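PDB 3E18: oxidoreductase from Listeria innocua, which binds NAD and is probably a dehydrogenase of the Gfo/Idh/MocA family, its substrate and exact reaction being unknown. Local coordinates for residues V11-M16 with A47-K52; E41-A46 with I53-E58; R238-V241 with G246-I249. All blocks are in the same frame, centred on the assembly; numbering follows the deposited sequence.

Overall arrangement
Contacts 1 and 2 share the NAD-binding Rossmann domain and interlock along the chain, their centres about 8 Å apart; contact 3 lies in the C-terminal domain on the far side of the chain's centre, its nearest atoms about 15 Å from contact 1 and about 27 Å from contact 2. Contacts 1 and 2 are partly buried, lack any hydrogen bond between their own segments, and both touch NAD, 11-16 through backbone amides and 41-46 through a lysine. They touch where L51 N probably bonds A46 O and where Y13 packs on K42 and A46. Contact 3, by contrast, is fully buried, held by paired strand backbones and covered on one face by the second subunit.

Contact 1 (V11-M16 with A47-K52); sequences VGYGGM and AQKGLK. With NAD (nicotinamide-adenine-dinucleotide), chain E.
The phenol of Y13 reaches across to K49 and L51, and this one side chain makes the whole contact on behalf of 11-16. Its better buried part is the ring: CE1 of Y13 lies 3.9 Å from CD1 of L51, which approaches obliquely, the two side chains crossing at about a right angle. The side chain leaves the loop toward 47-52, and with CG anti to the backbone N (chi1 -165°) the ring continues that way. The side toward K49 is the solvent side: OH of Y13 comes 3.6 Å from CD of K49, but that lysine is exposed, gives up little surface and carries its ammonium away. No hydrogen bond joins the segments, and only 103 Å² is buried. Behind Y13 the loop serves NAD: G15 N donates to O1A of NAD at 3.0 Å, and M16 N to O2N of NAD at 2.8 Å with a nearly straight N-H...O angle of 178°. Each phosphate thus receives one amide at the start of helix 15-25. G14, without a side chain, lets the cofactor come close, its CA 3.2 Å from O5B of NAD. M16 runs beside the nicotinamide, with SD 3.7 Å from C4N of NAD. G12 and G14 are the first two glycines of a GxGxxG pattern, as in Rossmann dinucleotide-binding folds. On the other segment a Schellman motif ends helix 40-47, with G50 at C-prime and positive phi, G50 N bonding to A47 O at 2.9 Å and L51 N reaching back to A46 O. D37 accepts a hydrogen bond from Y13 N. Y13 and L51 both also pack on V21 of helix 15-25 and V35 of strand 30-36, so their contact fills the corner between these elements and the end of helix 40-47.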
loop_
_atom_site.group_PDB
_atom_site.type_symbol
_atom_site.label_atom_id
_atom_site.label_comp_id
_atom_site.label_asym_id
_atom_site.label_seq_id
_atom_site.Cartn_x
_atom_site.Cartn_y
_atom_site.Cartn_z
ATOM N N VAL A 11 -3.440 35.940 15.577
ATOM C CA VAL A 11 -2.618 35.570 16.737
ATOM C C VAL A 11 -1.608 34.505 16.310
ATOM O O VAL A 11 -1.958 33.342 16.079
ATOM C CB VAL A 11 -3.478 35.024 17.905
ATOM C CG1 VAL A 11 -2.615 34.757 19.120
ATOM C CG2 VAL A 11 -4.598 36.002 18.244
ATOM N N GLY A 12 -0.350 34.910 16.213
ATOM C CA GLY A 12 0.683 34.047 15.678
ATOM C C GLY A 12 1.019 34.544 14.287
ATOM O O GLY A 12 0.404 34.132 13.307
ATOM N N TYR A 13 1.994 35.441 14.201
ATOM C CA TYR A 13 2.367 36.007 12.915
ATOM C C TYR A 13 3.573 35.276 12.310
ATOM O O TYR A 13 4.635 35.862 12.062
ATOM C CB TYR A 13 2.607 37.512 13.048
ATOM C CG TYR A 13 2.652 38.236 11.726
ATOM C CD1 TYR A 13 1.499 38.425 10.976
ATOM C CD2 TYR A 13 3.859 38.742 11.230
ATOM C CE1 TYR A 13 1.540 39.091 9.755
ATOM C CE2 TYR A 13 3.913 39.392 10.012
ATOM C CZ TYR A 13 2.756 39.575 9.286
ATOM O OH TYR A 13 2.822 40.229 8.078
ATOM N N GLY A 14 3.406 33.983 12.071
ATOM C CA GLY A 14 4.465 33.194 11.460
ATOM C C GLY A 14 4.138 32.945 10.005
ATOM O O GLY A 14 3.456 33.756 9.378
ATOM N N GLY A 15 4.613 31.818 9.478
ATOM C CA GLY A 15 4.363 31.439 8.090
ATOM C C GLY A 15 2.900 31.472 7.672
ATOM O O GLY A 15 2.533 32.161 6.712
ATOM N N MET A 16 2.058 30.747 8.403
ATOM C CA MET A 16 0.648 30.645 8.049
ATOM C C MET A 16 -0.158 31.862 8.514
ATOM O O MET A 16 -1.070 32.314 7.818
ATOM C CB MET A 16 0.053 29.361 8.627
ATOM C CG MET A 16 -1.245 28.920 7.966
ATOM S SD MET A 16 -1.180 28.728 6.155
ATOM C CE MET A 16 -2.912 28.450 5.816
ATOM N N ALA A 47 3.918 45.214 11.775
ATOM C CA ALA A 47 3.823 46.671 11.731
ATOM C C ALA A 47 4.413 47.211 10.425
ATOM O O ALA A 47 3.844 48.115 9.804
ATOM C CB ALA A 47 4.534 47.274 12.925
ATOM N N GLN A 48 5.524 46.618 9.988
ATOM C CA GLN A 48 6.146 46.973 8.706
ATOM C C GLN A 48 5.400 46.444 7.471
ATOM O O GLN A 48 5.878 46.583 6.348
ATOM C CB GLN A 48 7.622 46.570 8.686
ATOM C CG GLN A 48 8.444 47.330 9.692
ATOM C CD GLN A 48 9.914 47.362 9.346
ATOM O OE1 GLN A 48 10.759 46.937 10.142
ATOM N NE2 GLN A 48 10.237 47.867 8.150
ATOM N N LYS A 49 4.242 45.820 7.678
ATOM C CA LYS A 49 3.321 45.544 6.586
ATOM C C LYS A 49 2.064 46.404 6.742
ATOM O O LYS A 49 1.034 46.133 6.127
ATOM C CB LYS A 49 2.976 44.052 6.497
ATOM C CG LYS A 49 4.167 43.161 6.146
ATOM C CD LYS A 49 3.779 42.059 5.174
ATOM C CE LYS A 49 5.009 41.459 4.488
ATOM N NZ LYS A 49 5.750 42.449 3.653
ATOM N N GLY A 50 2.163 47.441 7.578
ATOM C CA GLY A 50 1.079 48.401 7.768
ATOM C C GLY A 50 -0.111 47.873 8.552
ATOM O O GLY A 50 -1.241 48.363 8.379
ATOM N N LEU A 51 0.144 46.875 9.403
ATOM C CA LEU A 51 -0.911 46.220 10.203
ATOM C C LEU A 51 -0.890 46.719 11.643
ATOM O O LEU A 51 0.185 46.948 12.202
ATOM C CB LEU A 51 -0.730 44.692 10.190
ATOM C CG LEU A 51 -0.736 43.969 8.841
ATOM C CD1 LEU A 51 -0.114 42.580 8.963
ATOM C CD2 LEU A 51 -2.147 43.885 8.259
ATOM N N LYS A 52 -2.071 46.892 12.239
ATOM C CA LYS A 52 -2.169 47.253 13.661
ATOM C C LYS A 52 -1.597 46.124 14.515
ATOM O O LYS A 52 -1.873 44.945 14.263
ATOM C CB LYS A 52 -3.621 47.507 14.062
ATOM C CG LYS A 52 -3.808 47.991 15.500
ATOM C CD LYS A 52 -5.143 47.530 16.073
ATOM C CE LYS A 52 -5.575 48.389 17.266
ATOM N NZ LYS A 52 -4.491 48.585 18.281
HETATM P PA NAD E . 5.538 29.383 12.640
HETATM O O1A NAD E . 6.008 29.815 11.305
HETATM O O2A NAD E . 6.607 28.885 13.524
HETATM O O5B NAD E . 4.731 30.576 13.349
HETATM C C5B NAD E . 4.109 30.463 14.609
HETATM C C4B NAD E . 4.081 31.858 15.224
HETATM O O4B NAD E . 3.356 31.861 16.440
HETATM C C3B NAD E . 5.493 32.345 15.543
HETATM O O3B NAD E . 5.685 33.608 14.953
HETATM C C2B NAD E . 5.514 32.440 17.054
HETATM O O2B NAD E . 6.326 33.492 17.524
HETATM C C1B NAD E . 4.048 32.646 17.388
HETATM N N9A NAD E . 3.689 32.216 18.748
HETATM C C8A NAD E . 4.177 31.138 19.447
HETATM N N7A NAD E . 3.568 31.098 20.656
HETATM C C5A NAD E . 2.705 32.138 20.733
HETATM C C6A NAD E . 1.846 32.572 21.737
HETATM N N6A NAD E . 1.650 31.805 22.808
HETATM N N1A NAD E . 1.067 33.700 21.525
HETATM C C2A NAD E . 1.142 34.395 20.334
HETATM N N3A NAD E . 1.999 33.959 19.345
HETATM C C4A NAD E . 2.769 32.851 19.542
HETATM O O3 NAD E . 4.409 28.236 12.452
HETATM P PN NAD E . 3.499 28.055 11.156
HETATM O O1N NAD E . 4.178 27.150 10.191
HETATM O O2N NAD E . 2.959 29.359 10.707
HETATM O O5D NAD E . 2.260 27.180 11.766
HETATM C C5D NAD E . 1.426 27.650 12.803
HETATM C C4D NAD E . 0.112 26.836 12.822
HETATM O O4D NAD E . -0.453 26.805 11.523
HETATM C C3D NAD E . 0.312 25.383 13.215
HETATM O O3D NAD E . -0.832 24.928 13.923
HETATM C C2D NAD E . 0.373 24.628 11.903
HETATM O O2D NAD E . -0.137 23.324 12.064
HETATM C C1D NAD E . -0.543 25.471 11.026
HETATM N N1N NAD E . -0.274 25.410 9.564
HETATM C C2N NAD E . -1.322 25.052 8.764
HETATM C C3N NAD E . -1.194 24.967 7.382
HETATM C C7N NAD E . -2.432 24.799 6.555
HETATM O O7N NAD E . -2.304 24.507 5.189
HETATM N N7N NAD E . -3.637 24.939 7.114
HETATM C C4N NAD E . 0.035 25.291 6.788
HETATM C C5N NAD E . 1.103 25.674 7.604
HETATM C C6N NAD E . 0.934 25.739 8.993
#

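Contact 2 (E41-A46 with I53-E58); sequences EKREAA and IYESYE. With NAD (nicotinamide-adenine-dinucleotide), chain E.
R43 and I53 bury the most surface here, and they meet where the helix backbone is covered by a branched side chain. CG2 of I53 sits 3.4 Å from O of R43 and 3.9 Å from CB of A46, while CD1 of I53 lies near CB of R43. With chi1 at 55°, CG1 of I53 takes the crowded position between its backbone N and carbonyl carbon, and both branches come to lie against the helix. R43 in turn extends over the chain that follows I53. Its CD is 3.3 Å from O of Y54, a buried carbonyl with no hydrogen-bonding partner. A bend at chi3 (-57°) turns the guanidinium so that O of E55 lies over one of its faces. The segments belong to the Rossmann fold: helix 40-47 follows strand 30-36, and the loop from I53 leads into helix 57-62, with S56 as N-cap, its OG bonded to A59 N. NH1 of R43 is anchored on the backbone O of D37, an NAD-binding residue, which ties the helix to the end of that strand. The carboxylate of E55, third in buried surface, adds a longer-range attraction of opposite charges: OE1 of E55 is 4.4 Å from NH2 of R43, well out of the guanidinium plane, beyond a salt bridge and without an N-H aimed at it. The side chain of Y54 leaves the backbone away from the helix, and its OH bonds to D63. One residue before R43, K42 curls toward the cofactor through bends at chi2, chi3 and chi4, and its NZ bonds O3B of NAD at 2.7 Å.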
loop_
_atom_site.group_PDB
_atom_site.type_symbol
_atom_site.label_atom_id
_atom_site.label_comp_id
_atom_site.label_asym_id
_atom_site.label_seq_id
_atom_site.Cartn_x
_atom_site.Cartn_y
_atom_site.Cartn_z
ATOM N N GLU A 41 10.039 40.754 17.520
ATOM C CA GLU A 41 10.507 40.625 16.136
ATOM C C GLU A 41 9.357 40.445 15.137
ATOM O O GLU A 41 9.312 41.092 14.081
ATOM C CB GLU A 41 11.469 39.432 16.043
ATOM C CG GLU A 41 11.867 38.999 14.626
ATOM C CD GLU A 41 12.120 37.493 14.508
ATOM O OE1 GLU A 41 12.412 36.836 15.540
ATOM O OE2 GLU A 41 12.023 36.966 13.375
ATOM N N LYS A 42 8.424 39.564 15.480
ATOM C CA LYS A 42 7.295 39.305 14.615
ATOM C C LYS A 42 6.230 40.391 14.665
ATOM O O LYS A 42 5.530 40.613 13.681
ATOM C CB LYS A 42 6.713 37.922 14.893
ATOM C CG LYS A 42 7.078 36.909 13.810
ATOM C CD LYS A 42 8.520 36.452 13.852
ATOM C CE LYS A 42 8.643 35.054 14.450
ATOM N NZ LYS A 42 7.991 33.988 13.624
ATOM N N ARG A 43 6.121 41.073 15.801
ATOM C CA ARG A 43 5.225 42.213 15.921
ATOM C C ARG A 43 5.708 43.389 15.065
ATOM O O ARG A 43 4.894 44.057 14.412
ATOM C CB ARG A 43 5.062 42.632 17.385
ATOM C CG ARG A 43 4.227 41.650 18.229
ATOM C CD ARG A 43 3.728 42.283 19.527
ATOM N NE ARG A 43 4.806 42.799 20.370
ATOM C CZ ARG A 43 5.444 42.092 21.303
ATOM N NH1 ARG A 43 5.117 40.826 21.533
ATOM N NH2 ARG A 43 6.411 42.659 22.016
ATOM N N GLU A 44 7.025 43.614 15.064
ATOM C CA GLU A 44 7.665 44.630 14.220
ATOM C C GLU A 44 7.444 44.324 12.745
ATOM O O GLU A 44 7.099 45.216 11.966
ATOM C CB GLU A 44 9.174 44.681 14.481
ATOM C CG GLU A 44 9.603 45.292 15.815
ATOM C CD GLU A 44 11.056 44.937 16.193
ATOM O OE1 GLU A 44 11.424 45.107 17.381
ATOM O OE2 GLU A 44 11.827 44.482 15.311
ATOM N N ALA A 45 7.634 43.056 12.377
ATOM C CA ALA A 45 7.424 42.588 11.007
ATOM C C ALA A 45 5.998 42.816 10.496
ATOM O O ALA A 45 5.807 43.116 9.314
ATOM C CB ALA A 45 7.824 41.115 10.871
ATOM N N ALA A 46 5.005 42.673 11.377
ATOM C CA ALA A 46 3.606 42.926 11.017
ATOM C C ALA A 46 3.326 44.426 10.881
ATOM O O ALA A 46 2.597 44.856 9.988
ATOM C CB ALA A 46 2.686 42.309 12.037
ATOM N N ILE A 53 -0.786 46.480 15.510
ATOM C CA ILE A 53 -0.240 45.475 16.427
ATOM C C ILE A 53 -0.635 45.687 17.883
ATOM O O ILE A 53 -0.720 46.822 18.361
ATOM C CB ILE A 53 1.290 45.303 16.288
ATOM C CG1 ILE A 53 2.014 46.641 16.450
ATOM C CG2 ILE A 53 1.623 44.650 14.943
ATOM C CD1 ILE A 53 3.488 46.507 16.800
ATOM N N TYR A 54 -0.909 44.581 18.568
ATOM C CA TYR A 54 -1.265 44.600 19.972
ATOM C C TYR A 54 -0.053 44.211 20.786
ATOM O O TYR A 54 0.757 43.401 20.341
ATOM C CB TYR A 54 -2.401 43.616 20.243
ATOM C CG TYR A 54 -3.742 44.060 19.723
ATOM C CD1 TYR A 54 -4.659 44.700 20.561
ATOM C CD2 TYR A 54 -4.113 43.817 18.401
ATOM C CE1 TYR A 54 -5.904 45.106 20.087
ATOM C CE2 TYR A 54 -5.348 44.212 17.919
ATOM C CZ TYR A 54 -6.241 44.857 18.769
ATOM O OH TYR A 54 -7.466 45.245 18.292
ATOM N N GLU A 55 0.066 44.784 21.983
ATOM C CA GLU A 55 1.207 44.513 22.861
ATOM C C GLU A 55 1.058 43.215 23.659
ATOM O O GLU A 55 2.049 42.646 24.125
ATOM C CB GLU A 55 1.463 45.693 23.811
ATOM C CG GLU A 55 1.878 46.997 23.117
ATOM C CD GLU A 55 3.183 46.873 22.338
ATOM O OE1 GLU A 55 4.180 46.375 22.906
ATOM O OE2 GLU A 55 3.210 47.280 21.156
ATOM N N SER A 56 -0.180 42.753 23.816
ATOM C CA SER A 56 -0.449 41.535 24.565
ATOM C C SER A 56 -1.688 40.835 24.029
ATOM O O SER A 56 -2.539 41.456 23.396
ATOM C CB SER A 56 -0.630 41.849 26.053
ATOM O OG SER A 56 -1.839 42.552 26.268
ATOM N N TYR A 57 -1.790 39.538 24.299
ATOM C CA TYR A 57 -2.975 38.785 23.922
ATOM C C TYR A 57 -4.161 39.250 24.761
ATOM O O TYR A 57 -5.270 39.386 24.253
ATOM C CB TYR A 57 -2.726 37.280 24.056
ATOM C CG TYR A 57 -3.861 36.423 23.544
ATOM C CD1 TYR A 57 -4.338 36.563 22.236
ATOM C CD2 TYR A 57 -4.451 35.460 24.364
ATOM C CE1 TYR A 57 -5.395 35.770 21.768
ATOM C CE2 TYR A 57 -5.496 34.658 23.898
ATOM C CZ TYR A 57 -5.954 34.820 22.597
ATOM O OH TYR A 57 -6.982 34.038 22.119
ATOM N N GLU A 58 -3.900 39.543 26.035
ATOM C CA GLU A 58 -4.867 40.185 26.933
ATOM C C GLU A 58 -5.489 41.450 26.318
ATOM O O GLU A 58 -6.688 41.673 26.444
ATOM C CB GLU A 58 -4.176 40.509 28.265
ATOM C CG GLU A 58 -5.077 41.078 29.375
ATOM C CD GLU A 58 -4.300 41.493 30.641
ATOM O OE1 GLU A 58 -3.043 41.505 30.619
ATOM O OE2 GLU A 58 -4.957 41.813 31.662
HETATM P PA NAD E . 5.538 29.383 12.640
HETATM O O1A NAD E . 6.008 29.815 11.305
HETATM O O2A NAD E . 6.607 28.885 13.524
HETATM O O5B NAD E . 4.731 30.576 13.349
HETATM C C5B NAD E . 4.109 30.463 14.609
HETATM C C4B NAD E . 4.081 31.858 15.224
HETATM O O4B NAD E . 3.356 31.861 16.440
HETATM C C3B NAD E . 5.493 32.345 15.543
HETATM O O3B NAD E . 5.685 33.608 14.953
HETATM C C2B NAD E . 5.514 32.440 17.054
HETATM O O2B NAD E . 6.326 33.492 17.524
HETATM C C1B NAD E . 4.048 32.646 17.388
HETATM N N9A NAD E . 3.689 32.216 18.748
HETATM C C8A NAD E . 4.177 31.138 19.447
HETATM N N7A NAD E . 3.568 31.098 20.656
HETATM C C5A NAD E . 2.705 32.138 20.733
HETATM C C6A NAD E . 1.846 32.572 21.737
HETATM N N6A NAD E . 1.650 31.805 22.808
HETATM N N1A NAD E . 1.067 33.700 21.525
HETATM C C2A NAD E . 1.142 34.395 20.334
HETATM N N3A NAD E . 1.999 33.959 19.345
HETATM C C4A NAD E . 2.769 32.851 19.542
HETATM O O3 NAD E . 4.409 28.236 12.452
HETATM P PN NAD E . 3.499 28.055 11.156
HETATM O O1N NAD E . 4.178 27.150 10.191
HETATM O O2N NAD E . 2.959 29.359 10.707
HETATM O O5D NAD E . 2.260 27.180 11.766
HETATM C C5D NAD E . 1.426 27.650 12.803
HETATM C C4D NAD E . 0.112 26.836 12.822
HETATM O O4D NAD E . -0.453 26.805 11.523
HETATM C C3D NAD E . 0.312 25.383 13.215
HETATM O O3D NAD E . -0.832 24.928 13.923
HETATM C C2D NAD E . 0.373 24.628 11.903
HETATM O O2D NAD E . -0.137 23.324 12.064
HETATM C C1D NAD E . -0.543 25.471 11.026
HETATM N N1N NAD E . -0.274 25.410 9.564
HETATM C C2N NAD E . -1.322 25.052 8.764
HETATM C C3N NAD E . -1.194 24.967 7.382
HETATM C C7N NAD E . -2.432 24.799 6.555
HETATM O O7N NAD E . -2.304 24.507 5.189
HETATM N N7N NAD E . -3.637 24.939 7.114
HETATM C C4N NAD E . 0.035 25.291 6.788
HETATM C C5N NAD E . 1.103 25.674 7.604
HETATM C C6N NAD E . 0.934 25.739 8.993
#

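Contact 3 (R238-V241 with G246-I249); sequences RWYV and GTGI
O of V241 takes the shortest polar bond, from G248 N at 2.9 Å with an N-H...O angle of 166°, and CA of T247 adds a weaker CA-H...O contact to the same oxygen at 3.3 Å. The return bond, V241 N to O of G248, measures 3.0 Å. Together they make V241 and G248 a hydrogen-bonded antiparallel pair, followed by Y240 and I249 as a non-hydrogen-bonded one. CG2 of V241 leans over the bare backbone of G248, 3.7 Å from its O. On the face carrying Y240 and I249, CG2 of T247 touches CE1 of Y240 at 3.8 Å, approaching its ring obliquely, while CD1 of I249 lies farther off at the ring's edge. T247 has CG2 anti to its backbone N, which brings this methyl over toward the tyrosine. The polar ends on this face are held by the second subunit: OH of Y240 bonds I234 O and N232 ND2 of that chain, and OG1 of T247 bonds its F233 N. V241 instead packs on M137 of helix 129-140. R238 and W239 both face I250 in a classic beta bulge, and D130 grips both side chains. The two strands form a beta hairpin in the large mixed sheet of the Gfo/Idh/MocA C-terminal domain, with helices on one face and the dimer partner on the other.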
loop_
_atom_site.group_PDB
_atom_site.type_symbol
_atom_site.label_atom_id
_atom_site.label_comp_id
_atom_site.label_asym_id
_atom_site.label_seq_id
_atom_site.Cartn_x
_atom_site.Cartn_y
_atom_site.Cartn_z
ATOM N N ARG A 238 -0.382 11.101 -6.168
ATOM C CA ARG A 238 -1.173 11.787 -5.155
ATOM C C ARG A 238 -2.437 10.979 -4.830
ATOM O O ARG A 238 -2.752 10.789 -3.660
ATOM C CB ARG A 238 -1.496 13.213 -5.625
ATOM C CG ARG A 238 -2.402 14.031 -4.715
ATOM C CD ARG A 238 -1.781 14.416 -3.382
ATOM N NE ARG A 238 -2.797 14.994 -2.509
ATOM C CZ ARG A 238 -3.614 14.303 -1.717
ATOM N NH1 ARG A 238 -3.535 12.980 -1.619
ATOM N NH2 ARG A 238 -4.500 14.953 -0.991
ATOM N N TRP A 239 -3.130 10.488 -5.856
ATOM C CA TRP A 239 -4.381 9.707 -5.655
ATOM C C TRP A 239 -4.355 8.446 -6.508
ATOM O O TRP A 239 -3.891 8.475 -7.644
ATOM C CB TRP A 239 -5.589 10.548 -6.051
ATOM C CG TRP A 239 -5.922 11.669 -5.071
ATOM C CD1 TRP A 239 -5.590 12.991 -5.184
ATOM C CD2 TRP A 239 -6.661 11.541 -3.862
ATOM N NE1 TRP A 239 -6.073 13.703 -4.105
ATOM C CE2 TRP A 239 -6.743 12.831 -3.282
ATOM C CE3 TRP A 239 -7.279 10.460 -3.213
ATOM C CZ2 TRP A 239 -7.408 13.069 -2.076
ATOM C CZ3 TRP A 239 -7.931 10.690 -2.014
ATOM C CH2 TRP A 239 -7.992 11.981 -1.453
ATOM N N TYR A 240 -4.836 7.334 -5.960
ATOM C CA TYR A 240 -5.019 6.122 -6.732
ATOM C C TYR A 240 -6.282 5.516 -6.160
ATOM O O TYR A 240 -6.328 5.168 -4.983
ATOM C CB TYR A 240 -3.827 5.168 -6.590
ATOM C CG TYR A 240 -3.986 3.833 -7.327
ATOM C CD1 TYR A 240 -3.749 3.728 -8.707
ATOM C CD2 TYR A 240 -4.374 2.683 -6.638
ATOM C CE1 TYR A 240 -3.894 2.502 -9.377
ATOM C CE2 TYR A 240 -4.518 1.455 -7.296
ATOM C CZ TYR A 240 -4.286 1.373 -8.662
ATOM O OH TYR A 240 -4.426 0.155 -9.295
ATOM N N VAL A 241 -7.318 5.440 -6.980
ATOM C CA VAL A 241 -8.646 5.070 -6.466
ATOM C C VAL A 241 -9.263 3.944 -7.275
ATOM O O VAL A 241 -9.093 3.882 -8.472
ATOM C CB VAL A 241 -9.606 6.308 -6.387
ATOM C CG1 VAL A 241 -9.127 7.321 -5.313
ATOM C CG2 VAL A 241 -9.741 7.017 -7.748
ATOM N N GLY A 246 -13.971 0.699 -12.719
ATOM C CA GLY A 246 -12.799 1.448 -13.155
ATOM C C GLY A 246 -11.832 1.797 -12.053
ATOM O O GLY A 246 -12.044 1.455 -10.887
ATOM N N THR A 247 -10.777 2.505 -12.448
ATOM C CA THR A 247 -9.679 2.878 -11.591
ATOM C C THR A 247 -9.284 4.287 -12.047
ATOM O O THR A 247 -9.359 4.583 -13.241
ATOM C CB THR A 247 -8.483 1.877 -11.763
ATOM O OG1 THR A 247 -8.931 0.536 -11.508
ATOM C CG2 THR A 247 -7.343 2.197 -10.824
ATOM N N GLY A 248 -8.903 5.148 -11.102
ATOM C CA GLY A 248 -8.424 6.500 -11.418
ATOM C C GLY A 248 -7.095 6.839 -10.775
ATOM O O GLY A 248 -6.722 6.290 -9.754
ATOM N N ILE A 249 -6.379 7.783 -11.367
ATOM C CA ILE A 249 -5.096 8.159 -10.836
ATOM C C ILE A 249 -4.965 9.672 -11.025
ATOM O O ILE A 249 -5.385 10.215 -12.065
ATOM C CB ILE A 249 -3.931 7.355 -11.529
ATOM C CG1 ILE A 249 -2.584 7.557 -10.813
ATOM C CG2 ILE A 249 -3.809 7.704 -13.025
ATOM C CD1 ILE A 249 -1.521 6.539 -11.218
#